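Local coordinates for protein putative methyltransferase (Emericella variicolor, PDB 7DMB) that binds S-adenosyl-L-homocysteine and probably acts as a trans-acting methyltransferase in the biosynthesis of the polyketide calbistrin A, at residues 316-319 / 320-323; 64-67 / 68-72. One frame throughout, in Å; residues are numbered along the deposited sequence.

In the fold
Both contacts are local, each made within a few residues of continuous chain, yet they meet each other in space. Contact 1 is the loop end and first turn of the short helix 319-324, which follows strand 306-313 of the central mixed sheet; contact 2 is two turns of the long helix 56-79. Their centres lie about 12 Å apart, and W66 is where the two meet: Y319 CD1 comes within 3.3 Å of W66 CD1, and F322 CD1 within 3.6 Å of W66 CE3. Neither belongs to the annotated S-adenosyl-L-homocysteine site, although the V320 side chain is about 10 Å from that ligand.

Contact 1: residues 316-319 / 320-323; sequences PGKY and VDFM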
loop_
_atom_site.group_PDB
_atom_site.type_symbol
_atom_site.label_atom_id
_atom_site.label_comp_id
_atom_site.label_asym_id
_atom_site.label_seq_id
_atom_site.Cartn_x
_atom_site.Cartn_y
_atom_site.Cartn_z
ATOM N N PRO A 316 2.247 -12.790 0.991
ATOM C CA PRO A 316 2.939 -13.932 0.364
ATOM C C PRO A 316 2.491 -14.187 -1.066
ATOM O O PRO A 316 3.284 -14.687 -1.875
ATOM C CB PRO A 316 2.587 -15.109 1.287
ATOM C CG PRO A 316 1.307 -14.706 1.937
ATOM C CD PRO A 316 1.393 -13.198 2.116
ATOM N N GLY A 317 1.249 -13.851 -1.409
ATOM C CA GLY A 317 0.731 -14.117 -2.737
ATOM C C GLY A 317 1.007 -12.980 -3.709
ATOM O O GLY A 317 1.658 -11.983 -3.388
ATOM N N LYS A 318 0.456 -13.130 -4.917
ATOM C CA LYS A 318 0.903 -12.359 -6.072
ATOM C C LYS A 318 -0.177 -11.431 -6.628
ATOM O O LYS A 318 -0.104 -11.049 -7.803
ATOM C CB LYS A 318 1.392 -13.306 -7.174
ATOM C CG LYS A 318 2.895 -13.601 -7.195
ATOM C CD LYS A 318 3.450 -13.921 -5.834
ATOM C CE LYS A 318 4.938 -13.582 -5.760
ATOM N NZ LYS A 318 5.484 -13.735 -4.378
ATOM N N TYR A 319 -1.182 -11.072 -5.822
ATOM C CA TYR A 319 -2.246 -10.210 -6.330
ATOM C C TYR A 319 -1.693 -8.846 -6.722
ATOM O O TYR A 319 -2.099 -8.271 -7.737
ATOM C CB TYR A 319 -3.369 -10.081 -5.292
ATOM C CG TYR A 319 -4.463 -9.079 -5.650
ATOM C CD1 TYR A 319 -5.280 -9.279 -6.746
ATOM C CD2 TYR A 319 -4.682 -7.938 -4.872
ATOM C CE1 TYR A 319 -6.273 -8.387 -7.077
ATOM C CE2 TYR A 319 -5.689 -7.026 -5.202
ATOM C CZ TYR A 319 -6.478 -7.263 -6.303
ATOM O OH TYR A 319 -7.469 -6.380 -6.657
ATOM N N VAL A 320 -0.741 -8.323 -5.948
ATOM C CA VAL A 320 -0.181 -7.012 -6.267
ATOM C C VAL A 320 0.720 -7.102 -7.497
ATOM O O VAL A 320 0.708 -6.208 -8.348
ATOM C CB VAL A 320 0.553 -6.422 -5.047
ATOM C CG1 VAL A 320 0.872 -4.957 -5.287
ATOM C CG2 VAL A 320 -0.343 -6.539 -3.824
ATOM N N ASP A 321 1.496 -8.187 -7.619
ATOM C CA ASP A 321 2.255 -8.418 -8.843
ATOM C C ASP A 321 1.343 -8.408 -10.058
ATOM O O ASP A 321 1.665 -7.802 -11.085
ATOM C CB ASP A 321 3.007 -9.752 -8.776
ATOM C CG ASP A 321 3.894 -9.855 -7.566
ATOM O OD1 ASP A 321 5.126 -9.781 -7.733
ATOM O OD2 ASP A 321 3.354 -9.999 -6.448
ATOM N N PHE A 322 0.202 -9.095 -9.965
ATOM C CA PHE A 322 -0.738 -9.103 -11.079
ATOM C C PHE A 322 -1.242 -7.696 -11.391
ATOM O O PHE A 322 -1.355 -7.311 -12.565
ATOM C CB PHE A 322 -1.912 -10.028 -10.764
ATOM C CG PHE A 322 -2.980 -10.005 -11.808
ATOM C CD1 PHE A 322 -2.901 -10.852 -12.897
ATOM C CD2 PHE A 322 -4.050 -9.115 -11.720
ATOM C CE1 PHE A 322 -3.865 -10.828 -13.879
ATOM C CE2 PHE A 322 -5.009 -9.083 -12.702
ATOM C CZ PHE A 322 -4.918 -9.947 -13.785
ATOM N N MET A 323 -1.528 -6.907 -10.352
ATOM C CA MET A 323 -2.269 -5.668 -10.556
ATOM C C MET A 323 -1.383 -4.555 -11.079
ATOM O O MET A 323 -1.838 -3.712 -11.855
ATOM C CB MET A 323 -2.934 -5.228 -9.245
ATOM C CG MET A 323 -4.243 -5.932 -8.956
ATOM S SD MET A 323 -5.438 -5.795 -10.292
ATOM C CE MET A 323 -5.525 -4.008 -10.467
HETATM O O HOH W 1 0.532 -9.732 -3.760
#
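Helix 319-324 starts here with K318 at its N-cap, just beyond strand 306-313 of the Rossmann-type methyltransferase sheet, and a Met-aromatic contact on its first turn joins Y319 to M323. The two side chains run alongside each other in the same direction, as residues four apart on a helix can. M323 CG hangs over one face of the phenol ring, 3.9 Å from the centroid of Y319 and 22° off the normal, a CH-pi contact displaced toward the rim near CE1 and CZ. The sulfur is farther off and oblique, with M323 SD 4.9 Å from the centroid of the Y319 ring. Y319 reaches this place because its CG stands anti to the backbone N (chi1 173°). M323 CG is anti to its carbonyl carbon, which brings it over the ring, and the bends at chi2 and chi3 set the course of the sulfur and terminal methyl.

The backbone begins its helical ladder at the same point. F322 N donates to K318 O at 2.9 Å with a fairly straight N-H...O angle of 162°, and M323 N donates to Y319 O at 3.0 Å along a more bent path. Two residues before F322, V320 N donates to a water, which in turn donates to G317 O; the water thus bridges the preceding loop and the first turn.

Around this turn, Y319 and F322 both meet the W66 ring of helix 56-79, and P146 of helix 140-157 touches Y319, F322 and M323. D321 OD1 accepts a hydrogen bond from W330 NE1. The other carboxylate oxygen lies against the aliphatic part of K318, with D321 OD2 3.7 Å from K318 CG; the charged ends stay apart, K318 NZ being 4.8 Å from D321 OD2.

Contact 2: residues 64-67 / 68-72; sequences RMWV and LCAIQ
W66 overlaps A70 one turn farther along helix 56-79, its six-membered ring approaching the methyl group obliquely, with W66 CE3 4.0 Å from A70 CB. The indole takes the less common first torsion in which CG sits between the backbone N and the carbonyl carbon (chi1 85°), and CG2 of the adjacent V67 lies over the centre of one of its faces. The arrangement is a plain example of i to i+4 packing on an alpha-helix, repeated at each of four successive positions.

One residue earlier, M65 and C69 pair: the methionine bends at chi2, and its terminal methyl meets the thiol, M65 CE lying 3.7 Å from C69 SG. V67 and I71 cross at an angle, V67 CG1 resting 3.8 Å from I71 CD1. R64 and L68 instead run side by side; the arginine chain is extended from CG to NE, and R64 CG lies 4.0 Å from L68 CD1.

Beneath these pairs the backbone carries the regular ladder of the helix. L68 N, C69 N, A70 N and I71 N donate in turn to the carbonyl oxygens of R64, M65, W66 and V67. The straightest bond is from C69 N to M65 O, 3.0 Å long with an N-H...O angle of 174°.

The segment is wrapped by other helices on several flanks. A70 touches L94, and V67 and I71 both touch F101, all on helix 85-101; M65 and C69 pack against helices 120-134 and 140-157, through M130 and M127 and through I143 and Y150. The indole packs against helix 319-324, which follows strand 306-313 of the central sheet.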
loop_
_atom_site.group_PDB
_atom_site.type_symbol
_atom_site.label_atom_id
_atom_site.label_comp_id
_atom_site.label_asym_id
_atom_site.label_seq_id
_atom_site.Cartn_x
_atom_site.Cartn_y
_atom_site.Cartn_z
ATOM N N ARG A 64 -9.065 -15.844 -6.159
ATOM C CA ARG A 64 -9.854 -16.549 -7.158
ATOM C C ARG A 64 -10.055 -15.701 -8.404
ATOM O O ARG A 64 -9.932 -16.199 -9.534
ATOM C CB ARG A 64 -11.209 -16.939 -6.561
ATOM C CG ARG A 64 -12.157 -17.599 -7.550
ATOM C CD ARG A 64 -13.525 -17.843 -6.921
ATOM N NE ARG A 64 -14.447 -18.485 -7.849
ATOM C CZ ARG A 64 -14.470 -19.792 -8.099
ATOM N NH1 ARG A 64 -13.617 -20.609 -7.494
ATOM N NH2 ARG A 64 -15.352 -20.283 -8.960
ATOM N N MET A 65 -10.333 -14.410 -8.212
ATOM C CA MET A 65 -10.650 -13.544 -9.339
ATOM C C MET A 65 -9.419 -13.250 -10.180
ATOM O O MET A 65 -9.466 -13.353 -11.412
ATOM C CB MET A 65 -11.259 -12.234 -8.864
ATOM C CG MET A 65 -11.551 -11.311 -10.029
ATOM S SD MET A 65 -12.999 -11.890 -10.945
ATOM C CE MET A 65 -13.086 -10.730 -12.297
ATOM N N TRP A 66 -8.315 -12.831 -9.539
ATOM C CA TRP A 66 -7.151 -12.491 -10.348
ATOM C C TRP A 66 -6.544 -13.735 -10.972
ATOM O O TRP A 66 -5.952 -13.642 -12.046
ATOM C CB TRP A 66 -6.116 -11.672 -9.553
ATOM C CG TRP A 66 -5.115 -12.434 -8.702
ATOM C CD1 TRP A 66 -5.116 -12.530 -7.330
ATOM C CD2 TRP A 66 -3.951 -13.150 -9.148
ATOM N NE1 TRP A 66 -4.044 -13.274 -6.905
ATOM C CE2 TRP A 66 -3.314 -13.671 -8.000
ATOM C CE3 TRP A 66 -3.391 -13.413 -10.406
ATOM C CZ2 TRP A 66 -2.150 -14.439 -8.072
ATOM C CZ3 TRP A 66 -2.226 -14.188 -10.471
ATOM C CH2 TRP A 66 -1.624 -14.686 -9.314
ATOM N N VAL A 67 -6.716 -14.907 -10.352
ATOM C CA VAL A 67 -6.271 -16.142 -11.001
ATOM C C VAL A 67 -7.099 -16.414 -12.259
ATOM O O VAL A 67 -6.567 -16.826 -13.298
ATOM C CB VAL A 67 -6.332 -17.333 -10.021
ATOM C CG1 VAL A 67 -6.226 -18.670 -10.787
ATOM C CG2 VAL A 67 -5.228 -17.229 -8.960
ATOM N N LEU A 68 -8.413 -16.205 -12.180
ATOM C CA LEU A 68 -9.268 -16.382 -13.351
ATOM C C LEU A 68 -8.874 -15.430 -14.480
ATOM O O LEU A 68 -8.716 -15.853 -15.635
ATOM C CB LEU A 68 -10.732 -16.180 -12.959
ATOM C CG LEU A 68 -11.444 -17.321 -12.231
ATOM C CD1 LEU A 68 -12.673 -16.771 -11.465
ATOM C CD2 LEU A 68 -11.878 -18.395 -13.230
ATOM N N CYS A 69 -8.745 -14.131 -14.177
ATOM C CA CYS A 69 -8.267 -13.189 -15.192
ATOM C C CYS A 69 -6.904 -13.590 -15.749
ATOM O O CYS A 69 -6.667 -13.452 -16.955
ATOM C CB CYS A 69 -8.177 -11.757 -14.641
ATOM S SG CYS A 69 -9.633 -11.163 -13.684
ATOM N N ALA A 70 -5.977 -14.022 -14.878
ATOM C CA ALA A 70 -4.632 -14.354 -15.334
ATOM C C ALA A 70 -4.663 -15.530 -16.304
ATOM O O ALA A 70 -3.966 -15.517 -17.321
ATOM C CB ALA A 70 -3.718 -14.657 -14.145
ATOM N N ILE A 71 -5.477 -16.548 -16.009
ATOM C CA ILE A 71 -5.685 -17.660 -16.941
ATOM C C ILE A 71 -6.244 -17.146 -18.260
ATOM O O ILE A 71 -5.775 -17.509 -19.345
ATOM C CB ILE A 71 -6.629 -18.707 -16.321
ATOM C CG1 ILE A 71 -6.006 -19.351 -15.073
ATOM C CG2 ILE A 71 -7.026 -19.764 -17.377
ATOM C CD1 ILE A 71 -7.032 -20.100 -14.184
ATOM N N GLN A 72 -7.250 -16.270 -18.174
ATOM C CA GLN A 72 -7.908 -15.722 -19.350
ATOM C C GLN A 72 -6.984 -14.844 -20.170
ATOM O O GLN A 72 -7.280 -14.587 -21.336
ATOM C CB GLN A 72 -9.151 -14.921 -18.923
ATOM C CG GLN A 72 -10.284 -14.902 -19.942
ATOM C CD GLN A 72 -11.010 -16.233 -20.057
ATOM O OE1 GLN A 72 -10.708 -17.184 -19.348
ATOM N NE2 GLN A 72 -11.979 -16.298 -20.956
#